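Long-range contacts in protein-S-isoprenylcysteine O-methyltransferase (PDB 5V7P), which catalyses the carboxyl methylation of C-terminal isoprenylated cysteines of proteins, with S-adenosyl-L-methionine as methyl donor: residues Val140-Glu145 / Ile224-Pro229; Phe207-Tyr212 / Glu245-Glu250. All blocks are in the same frame, centred on the assembly; numbering follows the deposited sequence.

Interaction 1: Val140-Glu145 / Ile224-Pro229. With D10 (decane), chain I.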
# COMPACT_ATOMS: atom_id res chain seq x y z
N VAL A 140 15.17 -13.16 5.76
CA VAL A 140 16.52 -13.60 6.12
C VAL A 140 16.64 -13.74 7.63
O VAL A 140 17.28 -14.68 8.12
CB VAL A 140 17.58 -12.64 5.54
CG1 VAL A 140 17.36 -12.44 4.04
CG2 VAL A 140 17.58 -11.31 6.27
N GLU A 141 16.04 -12.83 8.39
CA GLU A 141 16.06 -12.96 9.84
C GLU A 141 15.45 -14.28 10.26
O GLU A 141 16.04 -15.02 11.07
CB GLU A 141 15.31 -11.80 10.51
CG GLU A 141 15.31 -11.91 12.03
CD GLU A 141 14.51 -10.83 12.73
OE1 GLU A 141 14.06 -9.89 12.05
OE2 GLU A 141 14.34 -10.94 13.96
N PHE A 142 14.27 -14.61 9.74
CA PHE A 142 13.61 -15.85 10.11
C PHE A 142 14.53 -17.05 9.87
O PHE A 142 14.78 -17.84 10.78
CB PHE A 142 12.30 -16.01 9.33
CG PHE A 142 11.58 -17.30 9.63
CD1 PHE A 142 10.69 -17.38 10.69
CD2 PHE A 142 11.80 -18.43 8.86
CE1 PHE A 142 10.03 -18.56 10.97
CE2 PHE A 142 11.15 -19.62 9.14
CZ PHE A 142 10.26 -19.68 10.19
N PHE A 143 15.05 -17.17 8.65
CA PHE A 143 15.80 -18.37 8.29
C PHE A 143 17.19 -18.40 8.92
O PHE A 143 17.70 -19.49 9.22
CB PHE A 143 15.90 -18.49 6.77
CG PHE A 143 14.60 -18.89 6.13
CD1 PHE A 143 14.15 -20.20 6.22
CD2 PHE A 143 13.83 -17.97 5.45
CE1 PHE A 143 12.96 -20.57 5.64
CE2 PHE A 143 12.64 -18.33 4.87
CZ PHE A 143 12.19 -19.64 4.97
N ILE A 144 17.82 -17.25 9.13
CA ILE A 144 19.05 -17.22 9.91
C ILE A 144 18.76 -17.58 11.36
O ILE A 144 19.48 -18.38 11.97
CB ILE A 144 19.73 -15.84 9.79
CG1 ILE A 144 20.29 -15.65 8.37
CG2 ILE A 144 20.85 -15.69 10.83
CD1 ILE A 144 20.96 -14.30 8.12
N GLU A 145 17.70 -17.00 11.93
CA GLU A 145 17.35 -17.30 13.31
C GLU A 145 16.85 -18.73 13.46
O GLU A 145 17.10 -19.38 14.48
CB GLU A 145 16.29 -16.32 13.81
CG GLU A 145 16.84 -14.93 14.12
CD GLU A 145 15.75 -13.96 14.50
OE1 GLU A 145 14.56 -14.29 14.32
OE2 GLU A 145 16.08 -12.85 14.97
N ILE A 224 5.03 -10.91 14.29
CA ILE A 224 4.76 -11.77 15.44
C ILE A 224 4.55 -13.21 14.98
O ILE A 224 5.00 -14.15 15.64
CB ILE A 224 3.54 -11.24 16.23
CG1 ILE A 224 3.83 -9.82 16.72
CG2 ILE A 224 3.23 -12.18 17.40
CD1 ILE A 224 2.71 -9.19 17.53
N ILE A 225 3.89 -13.40 13.84
CA ILE A 225 3.78 -14.73 13.26
C ILE A 225 5.17 -15.34 13.13
O ILE A 225 5.44 -16.45 13.61
CB ILE A 225 3.06 -14.68 11.90
CG1 ILE A 225 1.64 -14.13 12.08
CG2 ILE A 225 3.03 -16.07 11.25
CD1 ILE A 225 0.88 -13.93 10.78
N LEU A 226 6.09 -14.60 12.50
CA LEU A 226 7.44 -15.06 12.26
C LEU A 226 8.30 -15.14 13.52
O LEU A 226 9.39 -15.71 13.47
CB LEU A 226 8.12 -14.13 11.24
CG LEU A 226 8.32 -14.57 9.78
CD1 LEU A 226 7.32 -15.63 9.32
CD2 LEU A 226 8.23 -13.36 8.87
N ILE A 227 7.83 -14.58 14.63
CA ILE A 227 8.63 -14.49 15.85
C ILE A 227 10.00 -13.92 15.48
O ILE A 227 11.04 -14.54 15.76
CB ILE A 227 8.75 -15.86 16.55
CG1 ILE A 227 7.36 -16.51 16.67
CG2 ILE A 227 9.40 -15.70 17.92
CD1 ILE A 227 7.33 -17.82 17.44
N ASN A 228 10.00 -12.75 14.85
CA ASN A 228 11.23 -12.05 14.48
C ASN A 228 11.47 -10.93 15.49
O ASN A 228 10.84 -9.87 15.39
CB ASN A 228 11.13 -11.48 13.06
CG ASN A 228 11.39 -12.52 11.99
OD1 ASN A 228 12.04 -13.54 12.24
ND2 ASN A 228 10.91 -12.26 10.78
N PRO A 229 12.36 -11.10 16.47
CA PRO A 229 12.54 -10.05 17.49
C PRO A 229 13.13 -8.76 16.95
O PRO A 229 12.98 -7.72 17.60
CB PRO A 229 13.48 -10.71 18.51
CG PRO A 229 14.19 -11.78 17.76
CD PRO A 229 13.21 -12.28 16.74
C3 D10 I . 14.58 -14.01 -2.13
C4 D10 I . 15.58 -14.15 -0.99
C5 D10 I . 15.00 -15.03 0.11
C6 D10 I . 16.01 -15.17 1.24
C7 D10 I . 15.44 -16.07 2.34
C8 D10 I . 16.53 -16.37 3.37

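Interaction 2: Phe207-Tyr212 / Glu245-Glu250. With SAH (S-adenosyl-L-homocysteine), chain C.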
# COMPACT_ATOMS: atom_id res chain seq x y z
N PHE A 207 -12.83 4.71 15.18
CA PHE A 207 -11.59 5.37 14.80
C PHE A 207 -11.83 6.23 13.57
O PHE A 207 -12.70 5.94 12.75
CB PHE A 207 -10.48 4.35 14.50
CG PHE A 207 -10.47 3.16 15.41
CD1 PHE A 207 -9.95 3.26 16.69
CD2 PHE A 207 -10.96 1.94 14.99
CE1 PHE A 207 -9.94 2.16 17.53
CE2 PHE A 207 -10.95 0.84 15.82
CZ PHE A 207 -10.43 0.95 17.10
N ARG A 208 -11.03 7.29 13.45
CA ARG A 208 -11.10 8.13 12.26
C ARG A 208 -10.43 7.48 11.05
O ARG A 208 -10.76 7.83 9.91
CB ARG A 208 -10.45 9.49 12.53
CG ARG A 208 -11.08 10.24 13.69
CD ARG A 208 -10.99 11.75 13.49
NE ARG A 208 -9.61 12.23 13.43
CZ ARG A 208 -8.89 12.61 14.48
NH1 ARG A 208 -9.41 12.58 15.70
NH2 ARG A 208 -7.65 13.04 14.31
N HIS A 209 -9.51 6.54 11.28
CA HIS A 209 -8.78 5.88 10.20
C HIS A 209 -8.73 4.38 10.45
O HIS A 209 -7.65 3.79 10.62
CB HIS A 209 -7.37 6.47 10.08
CG HIS A 209 -7.36 7.97 10.02
ND1 HIS A 209 -7.69 8.67 8.88
CD2 HIS A 209 -7.07 8.89 10.97
CE1 HIS A 209 -7.59 9.97 9.13
NE2 HIS A 209 -7.22 10.13 10.39
N PRO A 210 -9.89 3.72 10.48
CA PRO A 210 -9.91 2.29 10.82
C PRO A 210 -9.15 1.41 9.85
O PRO A 210 -8.64 0.35 10.25
CB PRO A 210 -11.41 1.95 10.84
CG PRO A 210 -12.04 2.98 9.95
CD PRO A 210 -11.23 4.23 10.14
N SER A 211 -9.05 1.79 8.57
CA SER A 211 -8.30 0.98 7.63
C SER A 211 -6.80 1.05 7.91
O SER A 211 -6.09 0.06 7.75
CB SER A 211 -8.60 1.41 6.19
OG SER A 211 -7.71 2.42 5.74
N TYR A 212 -6.32 2.22 8.36
CA TYR A 212 -4.91 2.32 8.75
C TYR A 212 -4.65 1.62 10.08
O TYR A 212 -3.57 1.07 10.28
CB TYR A 212 -4.49 3.78 8.82
CG TYR A 212 -4.63 4.55 7.52
CD1 TYR A 212 -4.75 3.89 6.30
CD2 TYR A 212 -4.66 5.94 7.51
CE1 TYR A 212 -4.88 4.58 5.12
CE2 TYR A 212 -4.79 6.64 6.33
CZ TYR A 212 -4.90 5.96 5.14
OH TYR A 212 -5.04 6.66 3.96
N GLU A 245 2.62 10.58 8.95
CA GLU A 245 2.73 11.48 7.81
C GLU A 245 1.48 11.41 6.94
O GLU A 245 0.89 12.44 6.60
CB GLU A 245 3.97 11.14 6.98
CG GLU A 245 5.29 11.56 7.60
CD GLU A 245 6.47 11.34 6.67
OE1 GLU A 245 7.42 10.65 7.08
OE2 GLU A 245 6.43 11.85 5.53
N ARG A 246 1.05 10.20 6.59
CA ARG A 246 -0.09 10.04 5.70
C ARG A 246 -1.35 10.65 6.30
O ARG A 246 -2.07 11.41 5.64
CB ARG A 246 -0.31 8.55 5.39
CG ARG A 246 -1.32 8.28 4.30
CD ARG A 246 -1.49 6.79 4.06
NE ARG A 246 -2.42 6.50 2.98
CZ ARG A 246 -2.07 6.29 1.71
NH1 ARG A 246 -0.80 6.33 1.33
NH2 ARG A 246 -3.01 6.03 0.81
N ILE A 247 -1.62 10.35 7.57
CA ILE A 247 -2.83 10.87 8.22
C ILE A 247 -2.78 12.39 8.28
O ILE A 247 -3.80 13.06 8.08
CB ILE A 247 -2.99 10.25 9.62
CG1 ILE A 247 -3.49 8.81 9.49
CG2 ILE A 247 -3.94 11.07 10.49
CD1 ILE A 247 -3.50 8.03 10.79
N TYR A 248 -1.61 12.96 8.56
CA TYR A 248 -1.50 14.40 8.74
C TYR A 248 -1.93 15.14 7.48
O TYR A 248 -2.79 16.03 7.53
CB TYR A 248 -0.07 14.77 9.13
CG TYR A 248 0.09 16.20 9.58
CD1 TYR A 248 -0.30 16.60 10.85
CD2 TYR A 248 0.66 17.15 8.74
CE1 TYR A 248 -0.15 17.91 11.26
CE2 TYR A 248 0.82 18.46 9.15
CZ TYR A 248 0.41 18.84 10.41
OH TYR A 248 0.56 20.14 10.82
N ILE A 249 -1.34 14.78 6.34
CA ILE A 249 -1.74 15.41 5.08
C ILE A 249 -3.17 15.04 4.73
O ILE A 249 -3.91 15.85 4.15
CB ILE A 249 -0.76 15.01 3.96
CG1 ILE A 249 -1.10 15.73 2.65
CG2 ILE A 249 -0.76 13.50 3.74
CD1 ILE A 249 -0.84 17.22 2.68
N GLU A 250 -3.59 13.81 5.06
CA GLU A 250 -4.91 13.34 4.66
C GLU A 250 -6.01 14.12 5.36
O GLU A 250 -7.03 14.47 4.74
CB GLU A 250 -5.03 11.85 4.96
CG GLU A 250 -6.39 11.25 4.65
CD GLU A 250 -6.37 9.73 4.64
OE1 GLU A 250 -5.29 9.16 4.37
OE2 GLU A 250 -7.42 9.11 4.90
N SAH C . -8.08 7.08 6.41
CA SAH C . -9.27 6.26 6.22
CB SAH C . -9.54 6.05 4.73
CG SAH C . -8.34 5.56 3.93
SD SAH C . -8.69 5.59 2.15
C SAH C . -9.14 4.92 6.92
O SAH C . -8.04 4.52 7.32
OXT SAH C . -10.11 4.19 7.12
C5' SAH C . -8.12 7.29 1.91
C4' SAH C . -9.20 8.23 1.39
O4' SAH C . -10.33 8.19 2.24
C3' SAH C . -8.70 9.67 1.37
O3' SAH C . -8.76 10.19 0.06
C2' SAH C . -9.60 10.43 2.31
O2' SAH C . -10.01 11.66 1.74
C1' SAH C . -10.78 9.49 2.55
N9 SAH C . -11.29 9.52 3.94
C8 SAH C . -10.56 9.44 5.10
N7 SAH C . -11.41 9.49 6.15
C5 SAH C . -12.67 9.60 5.68
C6 SAH C . -13.90 9.69 6.31
N6 SAH C . -13.99 9.68 7.64
N1 SAH C . -15.04 9.80 5.54
C2 SAH C . -14.96 9.81 4.17
N3 SAH C . -13.73 9.72 3.55
C4 SAH C . -12.61 9.62 4.29
O HOH W 1 -5.54 4.86 1.37

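Interaction 1: Val140-Glu145 / Ile224-Pro229
The side chains of E141 and N228 run alongside each other, head to tail, the carboxylate stacked on the amide with their planes 24° apart. CB of N228 lies 3.5 Å from CD of E141. The E141 chain is extended, with CG anti to the backbone N (chi1 179°), and this carries OE2 past the amide as far as the ring of P229, 3.3 Å from its CD. E145, one helical turn on, crosses the same amide with its carboxylate turned 65° from it. Its OE2 also meets P229, 3.4 Å from CD. F142 lies across L226, nearly perpendicular to it. CD1 of F142 is 3.8 Å from CG of L226, and the carbonyl O of L226 lies in the plane of the ring, 3.5 Å from CD1. I227, with positive phi, is the first residue to leave helical geometry after helix 210-225, in a Schellman motif. K153 joins the polar groups: its NZ forms a salt bridge with E145 OE1 and hydrogen bonds with N228 OD1 and the carbonyls of L226 and I227. E141 OE2 accepts from the backbone N of L230. E141 OE2 and E145 OE2 are only 2.8 Å apart, so one acid probably holds a proton.

Interaction 2: Phe207-Tyr212 / Glu245-Glu250
Y212, in the first turn of helix 210-225, meets R246, I247 and E250 of helix 231-258. Its CB lies 3.9 Å from the carboxylate O of S-adenosyl-L-homocysteine. CG lies anti to the carbonyl carbon (chi1 -60°), which points the ring at helix 231-258. The same ligand oxygen sits over one ring face, nearest CG. CD2 touches CG1 of I247 at 3.7 Å, at the ring edge. CE2 is near the ligand amino N. CE1 lies toward NE of R246, whose guanidinium stands almost perpendicular to the ring. CZ lies between R246 NE and E250 OE1. At the tip, OH donates to OE1 of E250 over 2.5 Å, and OE1 receives it on its syn lone pair. OH accepts from R246 NE over 2.8 Å, nearly straight at 165° and in the guanidinium plane. A water donates to OH and accepts from R246 NH2.

This is the cofactor site of the isoprenylcysteine methyltransferase family. The ligand amino N donates to E250 OE2 over 2.6 Å and to H209 ND1. Its carboxylate accepts from S211 OG and from the backbone N of S211 and Y212. CG1 of I247 packs over the H209 ring, while NE2 of H209 is hydrogen-bonded to OE2 of E251. R246 is inferred to bind the substrate.

In the fold
The two contacts use opposite ends of helix 210-225. Residues 207-212 of interaction 2 run into its first turn, and residues 224-229 of interaction 1 run out of its last. Their centres are 29 Å apart, their nearest atoms about 14 Å apart, and they do not touch. Along the chain the order is 140-145, 207-212, 224-229, 245-250, so the segments alternate. Interaction 1 ties the end of the helix to helix 129-148 at the predicted lumenal side. Interaction 2 joins its start to helix 231-258 at the predicted cytoplasmic side. One membrane helix thus links a probably lumenal turn with the cofactor site.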